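Local coordinates for protein putative protease (PDB 3KD4) that is of unknown function but may be an exported protease, at residues G313-T317 against L352-V356; S305-Y311 against I325-K331; A127-R133 against H202-Y208; L155-L159 against V177-L181. All coordinates share one frame; numbering follows the deposited sequence. Where two conformers were deposited one is given.

Contacts 3 and 4 belong to the part of the chain that comes first in sequence, contacts 1 and 2 to the part that follows. Strand 202-206 lies between 129-133 and 156-160 in a three-stranded sheet, so contact 3 pairs two of its strands, while contact 4 packs 156-160 against strand 174-184 of the eight-stranded sheet; their centres are about 10 Å apart. Contacts 1 and 2, centres about 12 Å apart, share the five-stranded sheet in which 305-312 runs between 327-334 and 353-357, and their segments alternate along the chain. Leu315 of contact 1 packs on Val204 of contact 3, joining the two sheet systems, whereas contacts 2 and 4 lie about 27 Å apart, centre to centre.

Contact 1: residues G313-T317 against L352-V356; sequences GHLDT and LDKVV. With GOL (glycerol), chain N.
Lys354 reaches across to the loop 313-317 and donates from NZ to the carbonyl oxygen of Leu315, with 2.9 Å between NZ and O. The ammonium comes in tilted 34° from the plane of that carbonyl. On its way the extended aliphatic chain runs past Gly313, with CE 3.1 Å from Gly313 O, and crosses the methyl CG2 of Thr317 at its CD. A water accepts hydrogen bonds from both Lys354 NZ and Thr317 N, so in the conformer described the lysine end reaches the loop directly and through water. At the other end of the contact the backbones themselves meet: Gly313 CA lies 3.2 Å from Leu352 O in a CA-H...O contact, close enough that a side chain on the glycine would run into that oxygen.

A second water accepts from Gly313 N and donates to Asp353 OD1 at 2.7 Å, bridging the segments. It is also hydrogen-bonded to O1 of a glycerol, probably from the crystallisation liquor, whose O2 donates to Leu352 O. The second carboxylate oxygen of Asp353, OD2, forms a salt bridge with Arg349, which probably helps to orient the carboxylate. Strand 353-357 pairs with 305-312 through Lys354 to Tyr311 and Val356 to Ala309, and the loop that follows 305-312 folds back over this neighbour, with Thr317 resting on Tyr311.

Contact 2: residues S305-Y311 against I325-K331; sequences SEVLAVY and IQTLAVK
Ser305 opens the pairing with a CA-H...O contact from its CA to Lys331 O, the oxygen that also accepts from Glu306 N. Glu306 and Lys331 form a hydrogen-bonded antiparallel pair, and their side chains lie side by side. Bends at chi3 (75°) and chi4 of Lys331 bring NZ round to Glu306 OE1 at 3.3 Å, a salt bridge whose hydrogen bond is weak; Glu306 OE2 is held by Ser359. Val307 faces Val330 in a non-hydrogen-bonded pair. Leu308 N then donates to Ala329 O at 2.8 Å, while its isobutyl group crosses the base of Lys331 at about a right angle, CD1 lying 3.9 Å from CB of Lys331. On the face of Val307 and Ala309, Ala309 CB meets Ile325 CD1 at 3.6 Å. Next a classic beta bulge sets both Gln326 and Thr327 opposite Val310, whose O accepts from Gln326 N at 2.7 Å and, weakly, from Thr327 N. Tyr311 finishes the run with its ring crossing Ile325, CE2 being 3.7 Å from CG1 of Ile325. Strand 305-312 is flanked on its other edge by 353-357; helix 287-300 packs on Ser305 and Val307, and helix 211-222 sets Leu215 against Ala309, Tyr311 and Ile325.

Contact 3: residues A127-R133 against H202-Y208; sequences ALDINER and HLVASTY
Asp129 OD2 lies at the edge of the Tyr208 ring, 3.5 Å from CE2 of Tyr208, and is gripped by two donors: a water, which also links it to Tyr208 OH, and Leu322 N of the loop that follows strand 305-312. The carboxylate stands perpendicular to the ring, and its OD1 accepts from Ala323 N of the same loop. Over the centre of the Tyr208 ring sits the methyl of Ala127, CB 3.5 Å from the ring centroid, in a CH-pi contact. Thr207 OG1 accepts from Leu128 N at 2.9 Å, while Thr207 N returns a bond to Leu128 O in the carbonyl plane, so one threonine holds both polar atoms of Leu128. With chi1 at 65°, OG1 sits between the backbone N and the carbonyl carbon of its own residue, and CG2 is turned onto Leu128 CB.

Along the strands the pairing is regular, with Ile130 N to Ala205 O at 2.8 Å and Glu132 N to Leu203 O at 2.7 Å. Ile130 CD1 and Ala205 CB meet on the face turned to strand 140-150, where Ile147 packs on both. At the far end the His202 ring covers the Arg133 backbone: CA lies 3.8 Å from the ring centroid, with CB of Arg133 beside NE2, and ND1 is tied back to Ser200 O. With an alanine here, Arg133 CA would probably lose the ring over it, and Ser200 O its ND1 donor. Ser206 OG accepts from Tyr208 N, an ST turn at the last strand residue of 202-206, the middle strand of an antiparallel three-stranded sheet.

Contact 4: residues L155-L159 against V177-L181; sequences LACGL and VHWTL
Leu159 and Trp179 carry most of this contact, sliding past each other in opposite directions. The methyl CD2 of Leu159 lies 3.7 Å from Trp179 CD1, approaching the indole obliquely, while CB of Leu159 lies near the ring nitrogen NE1. With CG of Leu159 opposite the backbone N (chi1 -179°), its branch extends on to Leu181, and the two leucines meet tip to tip, CD2 of Leu159 to CD1 of Leu181 at 3.8 Å. Cys157 takes the other end of the indole: in the conformer described its SG lies at the edge of the six-membered ring, near its plane and 3.8 Å from CH2, a sulfur-aromatic contact. The same sulfur touches Val177 CG1 at 3.9 Å, where Leu155 CD2 also arrives. Within its own strand Val177 sets CG2 over one face of the indole. Replacing Trp179 by an alanine would probably open a gap between the strands, costing Cys157 SG its aromatic neighbour and Leu159 much of its packing surface. Trp179 also touches Leu203 and Val145. The segments run nearly parallel (5°), their axes 9.4 Å apart at closest approach, which implies two sheets packed face to face through largely apolar side chains, with no hydrogen bond across the segments.

Contact 1: residues G313-T317 against L352-V356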
loop_
_atom_site.group_PDB
_atom_site.type_symbol
_atom_site.label_atom_id
_atom_site.label_comp_id
_atom_site.label_asym_id
_atom_site.label_seq_id
_atom_site.Cartn_x
_atom_site.Cartn_y
_atom_site.Cartn_z
ATOM N N GLY A 313 4.070 4.392 10.618
ATOM C CA GLY A 313 4.499 4.352 11.973
ATOM C C GLY A 313 5.344 5.520 12.422
ATOM O O GLY A 313 5.448 5.766 13.613
ATOM N N HIS A 314 5.939 6.276 11.533
ATOM C CA HIS A 314 6.833 7.374 11.891
ATOM C C HIS A 314 6.089 8.723 12.054
ATOM O O HIS A 314 6.693 9.721 12.332
ATOM C CB HIS A 314 7.925 7.504 10.802
ATOM C CG HIS A 314 7.396 7.823 9.433
ATOM N ND1 HIS A 314 7.107 6.852 8.492
ATOM C CD2 HIS A 314 7.126 9.013 8.837
ATOM C CE1 HIS A 314 6.675 7.432 7.383
ATOM N NE2 HIS A 314 6.676 8.742 7.569
ATOM N N LEU A 315 4.776 8.742 11.837
ATOM C CA LEU A 315 4.038 10.004 11.800
ATOM C C LEU A 315 3.512 10.425 13.161
ATOM O O LEU A 315 3.083 9.593 13.971
ATOM C CB LEU A 315 2.816 9.873 10.924
ATOM C CG LEU A 315 2.930 9.879 9.432
ATOM C CD1 LEU A 315 1.460 9.790 8.964
ATOM C CD2 LEU A 315 3.658 11.133 8.891
ATOM N N ASP A 316 3.478 11.727 13.378
ATOM C CA ASP A 316 2.808 12.260 14.545
ATOM C C ASP A 316 1.343 12.335 14.214
ATOM O O ASP A 316 0.914 13.237 13.510
ATOM C CB ASP A 316 3.353 13.637 14.877
ATOM C CG ASP A 316 2.577 14.315 16.020
ATOM O OD1 ASP A 316 1.600 13.760 16.559
ATOM O OD2 ASP A 316 2.947 15.437 16.330
ATOM N N THR A 317 0.575 11.377 14.707
ATOM C CA THR A 317 -0.830 11.276 14.337
ATOM C C THR A 317 -1.707 12.326 15.057
ATOM O O THR A 317 -2.842 12.514 14.676
ATOM C CB THR A 317 -1.396 9.842 14.523
ATOM O OG1 THR A 317 -1.259 9.443 15.876
ATOM C CG2 THR A 317 -0.624 8.866 13.637
ATOM N N LEU A 352 5.064 -1.811 13.055
ATOM C CA LEU A 352 5.606 -0.953 11.995
ATOM C C LEU A 352 4.669 0.243 11.716
ATOM O O LEU A 352 5.096 1.286 11.278
ATOM C CB LEU A 352 5.824 -1.760 10.723
ATOM C CG LEU A 352 6.994 -2.761 10.740
ATOM C CD1 LEU A 352 7.190 -3.360 9.355
ATOM C CD2 LEU A 352 8.284 -2.091 11.220
ATOM N N ASP A 353 3.381 0.066 11.979
ATOM C CA ASP A 353 2.368 1.068 11.696
ATOM C C ASP A 353 1.677 1.503 12.985
ATOM O O ASP A 353 1.764 0.833 13.988
ATOM C CB ASP A 353 1.310 0.484 10.763
ATOM C CG ASP A 353 1.880 0.099 9.390
ATOM O OD1 ASP A 353 2.925 0.648 8.974
ATOM O OD2 ASP A 353 1.281 -0.778 8.750
ATOM N N LYS A 354 0.997 2.630 12.909
ATOM C CA LYS A 354 0.239 3.178 14.026
ATOM C C LYS A 354 -1.227 2.963 13.711
ATOM O O LYS A 354 -1.709 3.365 12.650
ATOM C CB LYS A 354 0.564 4.659 14.206
ATOM C CG LYS A 354 1.726 4.912 15.149
ATOM C CD LYS A 354 2.216 6.367 15.106
ATOM C CE LYS A 354 3.498 6.541 15.933
ATOM N NZ LYS A 354 3.680 7.968 16.304
ATOM N N VAL A 355 -1.929 2.316 14.619
ATOM C CA VAL A 355 -3.327 1.965 14.413
ATOM C C VAL A 355 -4.146 2.731 15.431
ATOM O O VAL A 355 -3.841 2.702 16.628
ATOM C CB VAL A 355 -3.512 0.459 14.538
ATOM C CG1 VAL A 355 -4.992 0.045 14.438
ATOM C CG2 VAL A 355 -2.634 -0.229 13.495
ATOM N N VAL A 356 -5.147 3.463 14.953
ATOM C CA VAL A 356 -5.983 4.278 15.847
ATOM C C VAL A 356 -7.442 4.064 15.538
ATOM O O VAL A 356 -7.845 4.159 14.353
ATOM C CB VAL A 356 -5.648 5.770 15.696
ATOM C CG1 VAL A 356 -6.411 6.580 16.746
ATOM C CG2 VAL A 356 -4.145 6.016 15.783
HETATM C C1 GOL N . 7.817 3.990 9.710
HETATM O O1 GOL N . 6.865 4.532 8.804
HETATM C C2 GOL N . 7.842 2.445 9.825
HETATM O O2 GOL N . 7.859 2.026 11.185
HETATM C C3 GOL N . 9.074 1.858 9.157
HETATM O O3 GOL N . 8.827 1.691 7.787
HETATM O O HOH W 1 5.030 2.364 8.597
HETATM O O HOH W 2 1.783 9.796 16.958
#

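Contact 2: residues S305-Y311 against I325-K331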
loop_
_atom_site.group_PDB
_atom_site.type_symbol
_atom_site.label_atom_id
_atom_site.label_comp_id
_atom_site.label_asym_id
_atom_site.label_seq_id
_atom_site.Cartn_x
_atom_site.Cartn_y
_atom_site.Cartn_z
ATOM N N SER A 305 -17.796 -3.490 18.005
ATOM C CA SER A 305 -16.871 -3.282 16.904
ATOM C C SER A 305 -16.627 -1.800 16.633
ATOM O O SER A 305 -17.464 -0.923 16.923
ATOM C CB SER A 305 -17.393 -3.956 15.609
ATOM O OG SER A 305 -17.572 -5.369 15.815
ATOM N N GLU A 306 -15.474 -1.523 16.052
ATOM C CA GLU A 306 -15.098 -0.157 15.676
ATOM C C GLU A 306 -14.212 -0.150 14.430
ATOM O O GLU A 306 -13.397 -1.058 14.239
ATOM C CB GLU A 306 -14.277 0.453 16.807
ATOM C CG GLU A 306 -14.974 1.431 17.681
ATOM C CD GLU A 306 -13.976 2.186 18.590
ATOM O OE1 GLU A 306 -13.399 1.533 19.468
ATOM O OE2 GLU A 306 -13.771 3.404 18.377
ATOM N N VAL A 307 -14.310 0.910 13.637
ATOM C CA VAL A 307 -13.418 1.121 12.501
ATOM C C VAL A 307 -12.067 1.621 13.031
ATOM O O VAL A 307 -11.997 2.381 14.015
ATOM C CB VAL A 307 -14.049 2.089 11.461
ATOM C CG1 VAL A 307 -13.084 2.378 10.316
ATOM C CG2 VAL A 307 -15.383 1.505 10.927
ATOM N N LEU A 308 -10.995 1.160 12.395
ATOM C CA LEU A 308 -9.637 1.570 12.719
ATOM C C LEU A 308 -8.988 2.182 11.498
ATOM O O LEU A 308 -9.173 1.707 10.375
ATOM C CB LEU A 308 -8.797 0.352 13.139
ATOM C CG LEU A 308 -9.375 -0.599 14.192
ATOM C CD1 LEU A 308 -8.355 -1.729 14.497
ATOM C CD2 LEU A 308 -9.745 0.178 15.477
ATOM N N ALA A 309 -8.207 3.212 11.737
ATOM C CA ALA A 309 -7.364 3.826 10.735
ATOM C C ALA A 309 -5.911 3.389 10.970
ATOM O O ALA A 309 -5.444 3.348 12.114
ATOM C CB ALA A 309 -7.490 5.354 10.791
ATOM N N VAL A 310 -5.207 3.070 9.885
ATOM C CA VAL A 310 -3.806 2.673 9.941
ATOM C C VAL A 310 -2.957 3.739 9.273
ATOM O O VAL A 310 -3.183 4.087 8.090
ATOM C CB VAL A 310 -3.587 1.298 9.211
ATOM C CG1 VAL A 310 -2.136 0.785 9.380
ATOM C CG2 VAL A 310 -4.617 0.243 9.716
ATOM N N TYR A 311 -2.016 4.279 10.039
ATOM C CA TYR A 311 -1.080 5.287 9.591
ATOM C C TYR A 311 0.324 4.714 9.545
ATOM O O TYR A 311 0.645 3.770 10.283
ATOM C CB TYR A 311 -0.988 6.423 10.612
ATOM C CG TYR A 311 -2.235 7.216 10.832
ATOM C CD1 TYR A 311 -3.174 6.840 11.785
ATOM C CD2 TYR A 311 -2.476 8.351 10.088
ATOM C CE1 TYR A 311 -4.320 7.634 12.001
ATOM C CE2 TYR A 311 -3.588 9.106 10.291
ATOM C CZ TYR A 311 -4.500 8.752 11.238
ATOM O OH TYR A 311 -5.613 9.538 11.357
ATOM N N ILE A 325 -3.900 8.416 6.197
ATOM C CA ILE A 325 -4.378 7.051 6.463
ATOM C C ILE A 325 -4.019 6.160 5.258
ATOM O O ILE A 325 -4.304 6.533 4.124
ATOM C CB ILE A 325 -5.869 7.010 6.740
ATOM C CG1 ILE A 325 -6.194 7.803 8.020
ATOM C CG2 ILE A 325 -6.409 5.538 6.843
ATOM C CD1 ILE A 325 -7.710 7.994 8.286
ATOM N N GLN A 326 -3.393 5.006 5.512
ATOM C CA GLN A 326 -3.009 4.064 4.463
ATOM C C GLN A 326 -3.932 2.901 4.323
ATOM O O GLN A 326 -4.071 2.399 3.228
ATOM C CB GLN A 326 -1.527 3.590 4.609
ATOM C CG GLN A 326 -1.154 2.890 5.893
ATOM C CD GLN A 326 0.321 2.366 5.920
ATOM O OE1 GLN A 326 1.256 3.102 5.559
ATOM N NE2 GLN A 326 0.516 1.081 6.368
ATOM N N THR A 327 -4.560 2.428 5.400
ATOM C CA THR A 327 -5.459 1.283 5.357
ATOM C C THR A 327 -6.561 1.454 6.410
ATOM O O THR A 327 -6.345 2.154 7.387
ATOM C CB THR A 327 -4.676 -0.016 5.694
ATOM O OG1 THR A 327 -3.456 -0.043 4.948
ATOM C CG2 THR A 327 -5.481 -1.275 5.390
ATOM N N LEU A 328 -7.681 0.757 6.213
ATOM C CA LEU A 328 -8.743 0.666 7.184
ATOM C C LEU A 328 -8.931 -0.782 7.625
ATOM O O LEU A 328 -8.619 -1.712 6.897
ATOM C CB LEU A 328 -10.019 1.198 6.608
ATOM C CG LEU A 328 -9.932 2.645 6.109
ATOM C CD1 LEU A 328 -11.084 2.884 5.176
ATOM C CD2 LEU A 328 -9.904 3.645 7.272
ATOM N N ALA A 329 -9.394 -0.954 8.853
ATOM C CA ALA A 329 -9.708 -2.252 9.394
ATOM C C ALA A 329 -10.876 -2.085 10.351
ATOM O O ALA A 329 -11.328 -0.961 10.645
ATOM C CB ALA A 329 -8.452 -2.843 10.100
ATOM N N VAL A 330 -11.374 -3.207 10.831
ATOM C CA VAL A 330 -12.415 -3.227 11.819
ATOM C C VAL A 330 -11.930 -4.103 12.967
ATOM O O VAL A 330 -11.383 -5.189 12.754
ATOM C CB VAL A 330 -13.723 -3.749 11.215
ATOM C CG1 VAL A 330 -14.844 -3.900 12.282
ATOM C CG2 VAL A 330 -14.174 -2.814 10.078
ATOM N N LYS A 331 -12.115 -3.605 14.181
ATOM C CA LYS A 331 -11.859 -4.346 15.401
ATOM C C LYS A 331 -13.195 -4.953 15.856
ATOM O O LYS A 331 -14.194 -4.237 15.922
ATOM C CB LYS A 331 -11.341 -3.340 16.447
ATOM C CG LYS A 331 -11.334 -3.760 17.871
ATOM C CD LYS A 331 -10.627 -2.690 18.740
ATOM C CE LYS A 331 -11.430 -1.414 19.003
ATOM N NZ LYS A 331 -12.236 -1.443 20.257
#

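Contact 3: residues A127-R133 against H202-Y208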
loop_
_atom_site.group_PDB
_atom_site.type_symbol
_atom_site.label_atom_id
_atom_site.label_comp_id
_atom_site.label_asym_id
_atom_site.label_seq_id
_atom_site.Cartn_x
_atom_site.Cartn_y
_atom_site.Cartn_z
ATOM N N ALA A 127 -11.750 19.923 5.742
ATOM C CA ALA A 127 -10.550 20.616 6.205
ATOM C C ALA A 127 -9.484 20.572 5.115
ATOM O O ALA A 127 -9.627 19.844 4.155
ATOM C CB ALA A 127 -10.028 19.929 7.520
ATOM N N LEU A 128 -8.424 21.369 5.252
ATOM C CA LEU A 128 -7.236 21.193 4.433
ATOM C C LEU A 128 -6.480 19.998 5.030
ATOM O O LEU A 128 -6.180 19.974 6.221
ATOM C CB LEU A 128 -6.375 22.471 4.415
ATOM C CG LEU A 128 -5.116 22.416 3.560
ATOM C CD1 LEU A 128 -5.459 22.048 2.087
ATOM C CD2 LEU A 128 -4.308 23.732 3.533
ATOM N N ASP A 129 -6.164 19.005 4.202
ATOM C CA ASP A 129 -5.704 17.713 4.667
ATOM C C ASP A 129 -4.700 17.155 3.613
ATOM O O ASP A 129 -5.118 16.709 2.562
ATOM C CB ASP A 129 -6.924 16.789 4.828
ATOM C CG ASP A 129 -6.627 15.498 5.611
ATOM O OD1 ASP A 129 -5.445 15.103 5.806
ATOM O OD2 ASP A 129 -7.636 14.872 6.047
ATOM N N ILE A 130 -3.417 17.248 3.918
ATOM C CA ILE A 130 -2.337 17.040 2.950
ATOM C C ILE A 130 -1.449 15.900 3.434
ATOM O O ILE A 130 -1.153 15.809 4.620
ATOM C CB ILE A 130 -1.488 18.319 2.815
ATOM C CG1 ILE A 130 -2.340 19.486 2.261
ATOM C CG2 ILE A 130 -0.319 18.143 1.872
ATOM C CD1 ILE A 130 -1.702 20.848 2.526
ATOM N N ASN A 131 -1.071 15.026 2.499
ATOM C CA ASN A 131 -0.051 14.026 2.684
ATOM C C ASN A 131 0.656 13.844 1.341
ATOM O O ASN A 131 0.301 12.959 0.558
ATOM C CB ASN A 131 -0.669 12.691 3.125
ATOM C CG ASN A 131 0.367 11.589 3.260
ATOM O OD1 ASN A 131 1.500 11.827 3.690
ATOM N ND2 ASN A 131 -0.024 10.374 2.914
ATOM N N GLU A 132 1.642 14.676 1.055
ATOM C CA GLU A 132 2.171 14.736 -0.291
ATOM C C GLU A 132 3.583 14.196 -0.353
ATOM O O GLU A 132 4.470 14.671 0.336
ATOM C CB GLU A 132 2.142 16.173 -0.811
ATOM C CG GLU A 132 2.455 16.296 -2.288
ATOM C CD GLU A 132 1.282 15.904 -3.171
ATOM O OE1 GLU A 132 0.186 15.641 -2.631
ATOM O OE2 GLU A 132 1.467 15.865 -4.405
ATOM N N ARG A 133 3.774 13.198 -1.193
ATOM C CA ARG A 133 5.114 12.701 -1.496
ATOM C C ARG A 133 5.871 13.723 -2.334
ATOM O O ARG A 133 5.345 14.145 -3.356
ATOM C CB ARG A 133 4.989 11.414 -2.320
ATOM C CG ARG A 133 6.293 10.731 -2.563
ATOM C CD ARG A 133 6.182 9.538 -3.517
ATOM N NE ARG A 133 6.031 10.006 -4.899
ATOM C CZ ARG A 133 4.931 9.913 -5.628
ATOM N NH1 ARG A 133 3.839 9.341 -5.150
ATOM N NH2 ARG A 133 4.925 10.398 -6.851
ATOM N N HIS A 202 8.076 13.942 2.648
ATOM C CA HIS A 202 6.645 14.029 2.546
ATOM C C HIS A 202 6.190 15.234 3.357
ATOM O O HIS A 202 6.635 15.417 4.507
ATOM C CB HIS A 202 5.953 12.831 3.203
ATOM C CG HIS A 202 5.779 11.653 2.323
ATOM N ND1 HIS A 202 6.825 10.810 2.002
ATOM C CD2 HIS A 202 4.663 11.101 1.779
ATOM C CE1 HIS A 202 6.368 9.817 1.251
ATOM N NE2 HIS A 202 5.062 9.975 1.097
ATOM N N LEU A 203 5.252 15.996 2.802
ATOM C CA LEU A 203 4.614 17.093 3.534
ATOM C C LEU A 203 3.283 16.558 4.060
ATOM O O LEU A 203 2.454 16.051 3.280
ATOM C CB LEU A 203 4.396 18.286 2.609
ATOM C CG LEU A 203 3.651 19.489 3.198
ATOM C CD1 LEU A 203 4.527 20.115 4.323
ATOM C CD2 LEU A 203 3.287 20.490 2.107
ATOM N N VAL A 204 3.077 16.669 5.370
ATOM C CA VAL A 204 1.831 16.263 6.021
ATOM C C VAL A 204 1.315 17.452 6.804
ATOM O O VAL A 204 2.063 18.099 7.540
ATOM C CB VAL A 204 2.040 15.040 6.942
ATOM C CG1 VAL A 204 0.707 14.591 7.636
ATOM C CG2 VAL A 204 2.707 13.913 6.137
ATOM N N ALA A 205 0.034 17.751 6.618
ATOM C CA ALA A 205 -0.557 18.943 7.209
ATOM C C ALA A 205 -2.055 18.802 7.296
ATOM O O ALA A 205 -2.705 18.089 6.484
ATOM C CB ALA A 205 -0.173 20.244 6.402
ATOM N N SER A 206 -2.619 19.528 8.259
ATOM C CA SER A 206 -4.038 19.454 8.557
ATOM C C SER A 206 -4.539 20.721 9.208
ATOM O O SER A 206 -3.850 21.294 10.054
ATOM C CB SER A 206 -4.283 18.277 9.516
ATOM O OG SER A 206 -5.606 18.225 9.986
ATOM N N THR A 207 -5.762 21.120 8.851
ATOM C CA THR A 207 -6.464 22.179 9.547
ATOM C C THR A 207 -7.577 21.663 10.442
ATOM O O THR A 207 -8.333 22.462 10.991
ATOM C CB THR A 207 -7.002 23.275 8.584
ATOM O OG1 THR A 207 -7.993 22.738 7.729
ATOM C CG2 THR A 207 -5.843 23.949 7.756
ATOM N N TYR A 208 -7.694 20.341 10.630
ATOM C CA TYR A 208 -8.573 19.875 11.690
ATOM C C TYR A 208 -7.981 20.341 13.057
ATOM O O TYR A 208 -6.803 20.595 13.165
ATOM C CB TYR A 208 -8.645 18.357 11.703
ATOM C CG TYR A 208 -9.434 17.713 10.573
ATOM C CD1 TYR A 208 -10.805 17.675 10.601
ATOM C CD2 TYR A 208 -8.778 17.088 9.507
ATOM C CE1 TYR A 208 -11.526 17.033 9.590
ATOM C CE2 TYR A 208 -9.469 16.478 8.533
ATOM C CZ TYR A 208 -10.840 16.424 8.595
ATOM O OH TYR A 208 -11.505 15.811 7.606
HETATM O O HOH W 3 -10.157 15.184 5.361
#

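Contact 4: residues L155-L159 against V177-L181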
loop_
_atom_site.group_PDB
_atom_site.type_symbol
_atom_site.label_atom_id
_atom_site.label_comp_id
_atom_site.label_asym_id
_atom_site.label_seq_id
_atom_site.Cartn_x
_atom_site.Cartn_y
_atom_site.Cartn_z
ATOM N N LEU A 155 -3.460 25.092 12.189
ATOM C CA LEU A 155 -2.696 24.424 11.175
ATOM C C LEU A 155 -1.584 23.627 11.862
ATOM O O LEU A 155 -0.828 24.157 12.660
ATOM C CB LEU A 155 -2.151 25.413 10.146
ATOM C CG LEU A 155 -1.211 24.835 9.081
ATOM C CD1 LEU A 155 -1.929 23.857 8.208
ATOM C CD2 LEU A 155 -0.605 25.961 8.230
ATOM N N ALA A 156 -1.556 22.330 11.619
ATOM C CA ALA A 156 -0.397 21.528 12.012
ATOM C C ALA A 156 0.242 21.075 10.708
ATOM O O ALA A 156 -0.450 20.676 9.775
ATOM C CB ALA A 156 -0.812 20.344 12.886
ATOM N N CYS A 157 1.559 21.215 10.627
ATOM C CA CYS A 157 2.260 20.800 9.428
ATOM C C CYS A 157 3.658 20.328 9.766
ATOM O O CYS A 157 4.294 20.776 10.749
ATOM C CB CYS A 157 2.281 21.934 8.384
ATOM S SG CYS A 157 2.721 23.590 9.012
ATOM N N GLY A 158 4.123 19.402 8.947
ATOM C CA GLY A 158 5.449 18.878 9.103
ATOM C C GLY A 158 5.969 18.351 7.786
ATOM O O GLY A 158 5.230 17.762 7.005
ATOM N N LEU A 159 7.262 18.550 7.592
ATOM C CA LEU A 159 7.964 17.968 6.479
ATOM C C LEU A 159 8.730 16.773 7.042
ATOM O O LEU A 159 9.646 16.937 7.819
ATOM C CB LEU A 159 8.895 19.037 5.895
ATOM C CG LEU A 159 9.717 18.649 4.683
ATOM C CD1 LEU A 159 8.772 18.211 3.568
ATOM C CD2 LEU A 159 10.644 19.779 4.216
ATOM N N VAL A 177 2.825 29.103 5.155
ATOM C CA VAL A 177 4.062 28.468 5.509
ATOM C C VAL A 177 4.615 27.813 4.244
ATOM O O VAL A 177 3.853 27.254 3.432
ATOM C CB VAL A 177 3.880 27.458 6.664
ATOM C CG1 VAL A 177 2.829 26.425 6.332
ATOM C CG2 VAL A 177 5.172 26.779 7.013
ATOM N N HIS A 178 5.917 27.920 4.060
ATOM C CA HIS A 178 6.534 27.350 2.898
ATOM C C HIS A 178 7.862 26.707 3.209
ATOM O O HIS A 178 8.505 27.049 4.207
ATOM C CB HIS A 178 6.648 28.359 1.734
ATOM C CG HIS A 178 7.479 29.570 2.018
ATOM N ND1 HIS A 178 6.954 30.746 2.519
ATOM C CD2 HIS A 178 8.800 29.807 1.820
ATOM C CE1 HIS A 178 7.917 31.646 2.628
ATOM N NE2 HIS A 178 9.049 31.101 2.225
ATOM N N TRP A 179 8.244 25.756 2.354
ATOM C CA TRP A 179 9.531 25.110 2.456
ATOM C C TRP A 179 10.173 25.047 1.060
ATOM O O TRP A 179 9.456 24.924 0.064
ATOM C CB TRP A 179 9.351 23.668 2.941
ATOM C CG TRP A 179 8.702 23.433 4.238
ATOM C CD1 TRP A 179 9.317 22.982 5.363
ATOM C CD2 TRP A 179 7.293 23.523 4.561
ATOM N NE1 TRP A 179 8.404 22.815 6.372
ATOM C CE2 TRP A 179 7.153 23.120 5.911
ATOM C CE3 TRP A 179 6.155 23.884 3.851
ATOM C CZ2 TRP A 179 5.920 23.112 6.572
ATOM C CZ3 TRP A 179 4.920 23.873 4.502
ATOM C CH2 TRP A 179 4.816 23.497 5.851
ATOM N N THR A 180 11.517 25.027 1.012
ATOM C CA THR A 180 12.241 24.827 -0.232
ATOM C C THR A 180 13.229 23.684 -0.080
ATOM O O THR A 180 14.106 23.713 0.784
ATOM C CB THR A 180 12.933 26.102 -0.677
ATOM O OG1 THR A 180 11.940 27.121 -0.851
ATOM C CG2 THR A 180 13.664 25.896 -2.035
ATOM N N LEU A 181 13.028 22.604 -0.836
ATOM C CA LEU A 181 13.954 21.468 -0.779
ATOM C C LEU A 181 14.777 21.489 -2.067
ATOM O O LEU A 181 14.275 21.884 -3.127
ATOM C CB LEU A 181 13.192 20.153 -0.639
ATOM C CG LEU A 181 12.274 19.859 0.559
ATOM C CD1 LEU A 181 10.962 20.668 0.539
ATOM C CD2 LEU A 181 11.970 18.342 0.585
#